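Beta-alanyl-CoA:ammonia lyase 2 (Clostridium propionicum, PDB 4MZQ) probably acts as a hot-dog-fold lyase that removes ammonia from beta-alanyl-CoA, and binds coenzyme A thioesters and zinc. Local coordinates at residues D67-H72 / A89-K94; S82-F87 / T119-I124. All blocks are in the same frame, centred on the assembly; numbering follows the deposited sequence.

Interaction 1: residues D67-H72 / A89-K94; sequences DFMEYH and AWKVAK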
loop_
_atom_site.group_PDB
_atom_site.type_symbol
_atom_site.label_atom_id
_atom_site.label_comp_id
_atom_site.label_asym_id
_atom_site.label_seq_id
_atom_site.Cartn_x
_atom_site.Cartn_y
_atom_site.Cartn_z
ATOM N N ASP A 67 -4.751 5.757 16.376
ATOM C CA ASP A 67 -6.133 6.066 16.709
ATOM C C ASP A 67 -7.032 4.923 16.274
ATOM O O ASP A 67 -6.888 4.403 15.177
ATOM C CB ASP A 67 -6.591 7.351 16.028
ATOM C CG ASP A 67 -6.038 8.600 16.680
ATOM O OD1 ASP A 67 -5.426 8.527 17.774
ATOM O OD2 ASP A 67 -6.241 9.676 16.088
ATOM N N PHE A 68 -7.971 4.546 17.129
ATOM C CA PHE A 68 -9.031 3.645 16.717
ATOM C C PHE A 68 -10.226 4.496 16.318
ATOM O O PHE A 68 -10.598 5.410 17.029
ATOM C CB PHE A 68 -9.360 2.671 17.843
ATOM C CG PHE A 68 -8.311 1.608 18.029
ATOM C CD1 PHE A 68 -7.175 1.852 18.796
ATOM C CD2 PHE A 68 -8.452 0.375 17.415
ATOM C CE1 PHE A 68 -6.207 0.861 18.957
ATOM C CE2 PHE A 68 -7.486 -0.615 17.574
ATOM C CZ PHE A 68 -6.367 -0.363 18.348
ATOM N N MET A 69 -10.813 4.200 15.165
ATOM C CA MET A 69 -11.821 5.099 14.572
ATOM C C MET A 69 -13.098 4.379 14.199
ATOM O O MET A 69 -13.074 3.238 13.743
ATOM C CB MET A 69 -11.273 5.763 13.313
ATOM C CG MET A 69 -10.033 6.620 13.502
ATOM S SD MET A 69 -10.405 8.169 14.339
ATOM C CE MET A 69 -11.425 9.001 13.121
ATOM N N GLU A 70 -14.217 5.069 14.354
ATOM C CA GLU A 70 -15.495 4.551 13.887
ATOM C C GLU A 70 -16.053 5.466 12.834
ATOM O O GLU A 70 -15.893 6.681 12.904
ATOM C CB GLU A 70 -16.499 4.412 15.028
ATOM C CG GLU A 70 -16.200 3.281 15.973
ATOM C CD GLU A 70 -17.432 2.818 16.738
ATOM O OE1 GLU A 70 -17.373 1.728 17.340
ATOM O OE2 GLU A 70 -18.454 3.538 16.745
ATOM N N TYR A 71 -16.723 4.882 11.851
ATOM C CA TYR A 71 -17.293 5.667 10.783
ATOM C C TYR A 71 -18.744 5.259 10.669
ATOM O O TYR A 71 -19.036 4.096 10.439
ATOM C CB TYR A 71 -16.524 5.441 9.479
ATOM C CG TYR A 71 -15.037 5.669 9.630
ATOM C CD1 TYR A 71 -14.454 6.884 9.276
ATOM C CD2 TYR A 71 -14.206 4.667 10.126
ATOM C CE1 TYR A 71 -13.088 7.094 9.409
ATOM C CE2 TYR A 71 -12.853 4.874 10.273
ATOM C CZ TYR A 71 -12.296 6.075 9.921
ATOM O OH TYR A 71 -10.930 6.246 10.074
ATOM N N HIS A 72 -19.642 6.219 10.869
ATOM C CA HIS A 72 -21.079 5.949 10.867
ATOM C C HIS A 72 -21.716 6.516 9.623
ATOM O O HIS A 72 -21.362 7.605 9.201
ATOM C CB HIS A 72 -21.768 6.567 12.082
ATOM C CG HIS A 72 -21.277 6.042 13.388
ATOM N ND1 HIS A 72 -21.955 6.253 14.570
ATOM C CD2 HIS A 72 -20.170 5.332 13.712
ATOM C CE1 HIS A 72 -21.298 5.680 15.560
ATOM N NE2 HIS A 72 -20.207 5.118 15.068
ATOM N N ALA A 89 -17.478 10.574 11.715
ATOM C CA ALA A 89 -16.224 9.893 12.061
ATOM C C ALA A 89 -15.907 10.190 13.510
ATOM O O ALA A 89 -15.901 11.348 13.914
ATOM C CB ALA A 89 -15.075 10.348 11.169
ATOM N N TRP A 90 -15.661 9.138 14.279
ATOM C CA TRP A 90 -15.433 9.244 15.715
ATOM C C TRP A 90 -14.149 8.546 16.141
ATOM O O TRP A 90 -13.896 7.417 15.724
ATOM C CB TRP A 90 -16.599 8.617 16.471
ATOM C CG TRP A 90 -17.917 9.282 16.289
ATOM C CD1 TRP A 90 -18.886 8.946 15.392
ATOM C CD2 TRP A 90 -18.430 10.391 17.041
ATOM N NE1 TRP A 90 -19.975 9.783 15.533
ATOM C CE2 TRP A 90 -19.715 10.676 16.541
ATOM C CE3 TRP A 90 -17.923 11.170 18.085
ATOM C CZ2 TRP A 90 -20.502 11.711 17.052
ATOM C CZ3 TRP A 90 -18.702 12.187 18.598
ATOM C CH2 TRP A 90 -19.979 12.457 18.075
ATOM N N LYS A 91 -13.362 9.196 17.001
ATOM C CA LYS A 91 -12.174 8.574 17.579
ATOM C C LYS A 91 -12.516 7.935 18.923
ATOM O O LYS A 91 -13.013 8.611 19.819
ATOM C CB LYS A 91 -11.054 9.599 17.760
ATOM C CG LYS A 91 -9.721 8.990 18.193
ATOM C CD LYS A 91 -8.680 10.097 18.426
ATOM C CE LYS A 91 -8.619 11.102 17.258
ATOM N NZ LYS A 91 -7.350 11.886 17.293
ATOM N N VAL A 92 -12.232 6.644 19.068
ATOM C CA VAL A 92 -12.636 5.950 20.284
ATOM C C VAL A 92 -11.476 5.520 21.166
ATOM O O VAL A 92 -11.702 5.156 22.318
ATOM C CB VAL A 92 -13.511 4.707 19.962
ATOM C CG1 VAL A 92 -14.826 5.136 19.298
ATOM C CG2 VAL A 92 -12.746 3.716 19.086
ATOM N N ALA A 93 -10.246 5.618 20.655
ATOM C CA ALA A 93 -9.049 5.315 21.430
ATOM C C ALA A 93 -7.828 5.928 20.752
ATOM O O ALA A 93 -7.859 6.215 19.555
ATOM C CB ALA A 93 -8.891 3.797 21.598
ATOM N N LYS A 94 -6.752 6.135 21.504
ATOM C CA LYS A 94 -5.588 6.828 20.953
ATOM C C LYS A 94 -4.316 6.485 21.718
ATOM O O LYS A 94 -4.390 6.000 22.847
ATOM C CB LYS A 94 -5.828 8.334 20.990
ATOM C CG LYS A 94 -6.063 8.864 22.409
ATOM C CD LYS A 94 -6.104 10.392 22.445
ATOM C CE LYS A 94 -6.059 10.908 23.885
ATOM N NZ LYS A 94 -5.978 12.398 23.948
HETATM O O HOH W 1 -4.948 11.045 18.822
#
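H72 spreads one face of its imidazole beneath the indole edge of W90, with W90 CD1 standing above the ring centre. The planes are inclined at 50° in an edge-to-face pair, and the nearest approach is 4.1 Å, from W90 CD1 to H72 NE2. The imidazole is kept from turning by a bond in its own plane from H72 NE2 to E70 OE2 (2.9 Å), which meets the carboxylate on its anti side, somewhat out of the carboxylate plane. The other oxygen, E70 OE1, is held by H9 of the adjoining strand, while W90 NE1 binds E88.

At the far end of the contact K91 lies on the opposite face of the sheet. Its CG is anti to the backbone N (chi1 -173°), and a bend at chi3 brings K91 NZ to D67 OD2 at 2.8 Å. The ammonium of this salt bridge comes from above the carboxylate plane. One water spans K91 NZ and D67 OD1, and Y64 N and P62 O add bonds to the two charged ends, so the pair is gripped from several quarters. M69 SD rests against K91 CB at 3.8 Å.

The strands also illustrate how an antiparallel pairing absorbs an extra residue. F68 O accepts from V92 N at 2.9 Å, whereas F68 N donates to A93 O at 2.9 Å. Two residues thus face one, and A93 N is buried without a partner in the model. A93 CB and V92 CG2 pack against F68, close to E39 and Y43 of the second subunit. Such a beta bulge interrupts the hairpin of strands 68-78 and 82-95 in the hot-dog sheet.

Interaction 2: residues S82-F87 / T119-I124; sequences SYTCKF and TGSLFI. With 1VU (propionyl Coenzyme A), chain M.
Phosphate oxygen O16 of propionyl coenzyme A, on the ribose 3'-phosphate, is gripped twice by S82: S82 OG donates to O16 at 2.7 Å and S82 N donates to the same atom at 3.3 Å. With chi1 at 81°, the hydroxyl sits between its own backbone N and carbonyl carbon, where OG and N can converge on one acceptor. N80 N and Q81 N, just before S82, bind the ligand as well.

The same face of the sheet carries S121, whose OG meets the adenine carbon C20 of the bound thioester at 3.4 Å and makes a weak hydrogen bond with T84 OG1. F123 offers one ring face to the pantetheine methyl carbon C12, which lies above it toward the rim. At the other end of this row K86 folds back, bent at chi2 and chi4, and K86 NZ donates to T119 OG1 at 2.8 Å.

On the reverse face Y83 crosses I124, with Y83 CE1 3.6 Å from I124 CG1. L122 O lies in the plane of the tyrosine ring at its edge, 3.4 Å from Y83 CD1, while also accepting from Y83 N. C85 SG touches L122 CD1. Since G120 has no side chain, the edge of the F87 ring can come against the backbone, F87 CE2 to G120 N being 3.8 Å; F87 also meets W33 of helix 27-45.

Y83 OH is hydrogen-bonded to OD1 of D45, a zinc ligand, and the tyrosine also comes close to H142, another zinc ligand. The chemistry thus differs between the faces: the S82 hydroxyl, joined by backbone amides at the strand's start, meets the phosphate, while on the reverse face Y83 may steady the D45 carboxylate that binds zinc.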
loop_
_atom_site.group_PDB
_atom_site.type_symbol
_atom_site.label_atom_id
_atom_site.label_comp_id
_atom_site.label_asym_id
_atom_site.label_seq_id
_atom_site.Cartn_x
_atom_site.Cartn_y
_atom_site.Cartn_z
ATOM N N SER A 82 -31.146 8.491 -6.801
ATOM C CA SER A 82 -30.194 8.981 -5.801
ATOM C C SER A 82 -30.637 8.614 -4.391
ATOM O O SER A 82 -31.809 8.349 -4.134
ATOM C CB SER A 82 -29.995 10.498 -5.908
ATOM O OG SER A 82 -31.043 11.199 -5.257
ATOM N N TYR A 83 -29.660 8.566 -3.495
ATOM C CA TYR A 83 -29.846 8.238 -2.086
ATOM C C TYR A 83 -28.995 9.218 -1.313
ATOM O O TYR A 83 -27.802 9.317 -1.566
ATOM C CB TYR A 83 -29.405 6.799 -1.754
ATOM C CG TYR A 83 -29.984 5.739 -2.669
ATOM C CD1 TYR A 83 -29.524 5.589 -3.975
ATOM C CD2 TYR A 83 -30.979 4.883 -2.224
ATOM C CE1 TYR A 83 -30.057 4.633 -4.821
ATOM C CE2 TYR A 83 -31.525 3.926 -3.066
ATOM C CZ TYR A 83 -31.050 3.797 -4.359
ATOM O OH TYR A 83 -31.571 2.840 -5.203
ATOM N N THR A 84 -29.598 9.946 -0.385
ATOM C CA THR A 84 -28.865 10.941 0.385
ATOM C C THR A 84 -28.578 10.391 1.778
ATOM O O THR A 84 -29.473 9.897 2.459
ATOM C CB THR A 84 -29.641 12.254 0.461
ATOM O OG1 THR A 84 -29.946 12.693 -0.870
ATOM C CG2 THR A 84 -28.819 13.329 1.168
ATOM N N CYS A 85 -27.313 10.473 2.172
ATOM C CA CYS A 85 -26.822 9.884 3.409
ATOM C C CYS A 85 -26.095 10.901 4.268
ATOM O O CYS A 85 -25.579 11.901 3.770
ATOM C CB CYS A 85 -25.877 8.714 3.099
ATOM S SG CYS A 85 -26.630 7.425 2.060
ATOM N N LYS A 86 -26.065 10.631 5.567
ATOM C CA LYS A 86 -25.244 11.386 6.497
ATOM C C LYS A 86 -24.142 10.492 7.033
ATOM O O LYS A 86 -24.320 9.277 7.182
ATOM C CB LYS A 86 -26.077 11.957 7.650
ATOM C CG LYS A 86 -26.968 13.126 7.238
ATOM C CD LYS A 86 -26.687 14.377 8.065
ATOM C CE LYS A 86 -27.636 15.501 7.683
ATOM N NZ LYS A 86 -27.687 15.684 6.214
ATOM N N PHE A 87 -23.004 11.115 7.321
ATOM C CA PHE A 87 -21.803 10.416 7.759
ATOM C C PHE A 87 -21.144 11.074 8.970
ATOM O O PHE A 87 -21.163 12.293 9.123
ATOM C CB PHE A 87 -20.786 10.344 6.621
ATOM C CG PHE A 87 -21.295 9.649 5.390
ATOM C CD1 PHE A 87 -21.204 8.272 5.263
ATOM C CD2 PHE A 87 -21.858 10.377 4.351
ATOM C CE1 PHE A 87 -21.671 7.632 4.115
ATOM C CE2 PHE A 87 -22.317 9.748 3.209
ATOM C CZ PHE A 87 -22.234 8.377 3.092
ATOM N N THR A 119 -22.528 15.161 4.526
ATOM C CA THR A 119 -23.718 14.718 3.824
ATOM C C THR A 119 -23.238 14.327 2.429
ATOM O O THR A 119 -22.518 15.086 1.792
ATOM C CB THR A 119 -24.800 15.820 3.741
ATOM O OG1 THR A 119 -25.234 16.187 5.063
ATOM C CG2 THR A 119 -25.997 15.324 2.923
ATOM N N GLY A 120 -23.598 13.141 1.964
ATOM C CA GLY A 120 -23.188 12.742 0.632
ATOM C C GLY A 120 -24.273 11.909 0.001
ATOM O O GLY A 120 -25.141 11.395 0.703
ATOM N N SER A 121 -24.202 11.750 -1.317
ATOM C CA SER A 121 -25.242 11.049 -2.043
ATOM C C SER A 121 -24.648 10.013 -2.974
ATOM O O SER A 121 -23.550 10.202 -3.499
ATOM C CB SER A 121 -26.091 12.035 -2.845
ATOM O OG SER A 121 -26.780 12.925 -1.986
ATOM N N LEU A 122 -25.388 8.936 -3.191
ATOM C CA LEU A 122 -24.948 7.865 -4.070
ATOM C C LEU A 122 -26.037 7.557 -5.089
ATOM O O LEU A 122 -27.204 7.879 -4.882
ATOM C CB LEU A 122 -24.595 6.609 -3.254
ATOM C CG LEU A 122 -23.485 6.798 -2.208
ATOM C CD1 LEU A 122 -24.106 7.170 -0.869
ATOM C CD2 LEU A 122 -22.635 5.540 -2.052
ATOM N N PHE A 123 -25.631 6.912 -6.179
ATOM C CA PHE A 123 -26.449 6.673 -7.360
ATOM C C PHE A 123 -26.555 5.180 -7.656
ATOM O O PHE A 123 -25.549 4.485 -7.691
ATOM C CB PHE A 123 -25.821 7.406 -8.544
ATOM C CG PHE A 123 -26.443 7.104 -9.884
ATOM C CD1 PHE A 123 -27.513 7.860 -10.341
ATOM C CD2 PHE A 123 -25.931 6.111 -10.705
ATOM C CE1 PHE A 123 -28.082 7.615 -11.579
ATOM C CE2 PHE A 123 -26.500 5.853 -11.954
ATOM C CZ PHE A 123 -27.573 6.610 -12.389
ATOM N N ILE A 124 -27.777 4.706 -7.884
ATOM C CA ILE A 124 -27.982 3.401 -8.490
ATOM C C ILE A 124 -28.955 3.580 -9.643
ATOM O O ILE A 124 -30.090 3.988 -9.429
ATOM C CB ILE A 124 -28.547 2.366 -7.502
ATOM C CG1 ILE A 124 -27.669 2.284 -6.252
ATOM C CG2 ILE A 124 -28.656 0.991 -8.177
ATOM C CD1 ILE A 124 -28.216 1.336 -5.198
HETATM O O14 1VU M . -34.006 12.447 -8.833
HETATM P P2 1VU M . -32.982 11.442 -8.342
HETATM O O15 1VU M . -32.749 10.304 -9.299
HETATM O O16 1VU M . -33.178 11.038 -6.900
HETATM O O13 1VU M . -31.607 12.291 -8.269
HETATM C C23 1VU M . -30.806 12.563 -9.421
HETATM C C22 1VU M . -29.976 13.785 -9.099
HETATM O O12 1VU M . -30.707 14.830 -8.427
HETATM C C16 1VU M . -28.894 13.174 -8.218
HETATM N N2 1VU M . -27.617 13.900 -8.232
HETATM C C21 1VU M . -27.025 14.319 -7.121
HETATM N N6 1VU M . -27.386 14.232 -5.828
HETATM C C20 1VU M . -26.588 14.765 -4.892
HETATM N N5 1VU M . -25.444 15.382 -5.203
HETATM C C19 1VU M . -25.050 15.481 -6.489
HETATM N N4 1VU M . -23.896 16.103 -6.801
HETATM C C18 1VU M . -25.850 14.946 -7.480
HETATM N N3 1VU M . -25.766 14.889 -8.828
HETATM C C17 1VU M . -26.863 14.241 -9.282
HETATM O O11 1VU M . -28.616 11.892 -8.775
HETATM C C15 1VU M . -29.728 11.486 -9.584
HETATM C C14 1VU M . -29.268 11.331 -11.032
HETATM O O10 1VU M . -28.820 12.581 -11.574
HETATM P P1 1VU M . -28.333 12.657 -13.101
HETATM O O8 1VU M . -29.395 11.990 -13.949
HETATM O O9 1VU M . -27.887 14.052 -13.426
HETATM O O7 1VU M . -27.071 11.654 -13.009
HETATM P P 1VU M . -25.692 11.937 -13.777
HETATM O O5 1VU M . -25.992 12.062 -15.257
HETATM O O6 1VU M . -24.944 13.012 -13.020
HETATM O O4 1VU M . -24.960 10.529 -13.563
HETATM C C13 1VU M . -24.547 10.171 -12.242
HETATM C C10 1VU M . -23.331 9.257 -12.342
HETATM C C11 1VU M . -23.016 8.684 -10.959
HETATM C C12 1VU M . -23.601 8.141 -13.347
HETATM C C9 1VU M . -22.184 10.127 -12.856
HETATM O O3 1VU M . -22.211 11.389 -12.172
HETATM C C8 1VU M . -20.845 9.469 -12.666
HETATM O O2 1VU M . -20.522 8.488 -13.319
HETATM N N1 1VU M . -20.056 10.053 -11.777
HETATM C C7 1VU M . -18.856 9.438 -11.234
HETATM C C6 1VU M . -19.243 8.555 -10.061
HETATM C C5 1VU M . -18.017 7.913 -9.448
HETATM O O1 1VU M . -17.140 7.466 -10.175
HETATM N N 1VU M . -17.977 7.880 -8.111
HETATM C C4 1VU M . -16.817 7.367 -7.380
HETATM C C3 1VU M . -16.601 5.848 -7.475
HETATM S S 1VU M . -17.896 4.912 -6.608
#

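Overall arrangement
The two contacts exemplify how one long strand can serve different surroundings along its length. Strand 82-95 lies between strands 68-78 and 106-123 in one five-stranded antiparallel sheet; interaction 2 samples its edge toward 106-123 near its start, interaction 1 its edge toward 68-78 near its end. Segments alternate along the chain in the order 67-72, 82-87, 89-94, 119-124. The centres lie 22 Å apart on opposite sides of the chain's centre, yet H72 O packs on F87 CB at 3.8 Å. Interaction 2 touches a bound thioester and borders the zinc site; interaction 1 lies away from the zinc ligands, beside the second subunit, the K91 side chain about 8 Å from a bound propionyl-CoA.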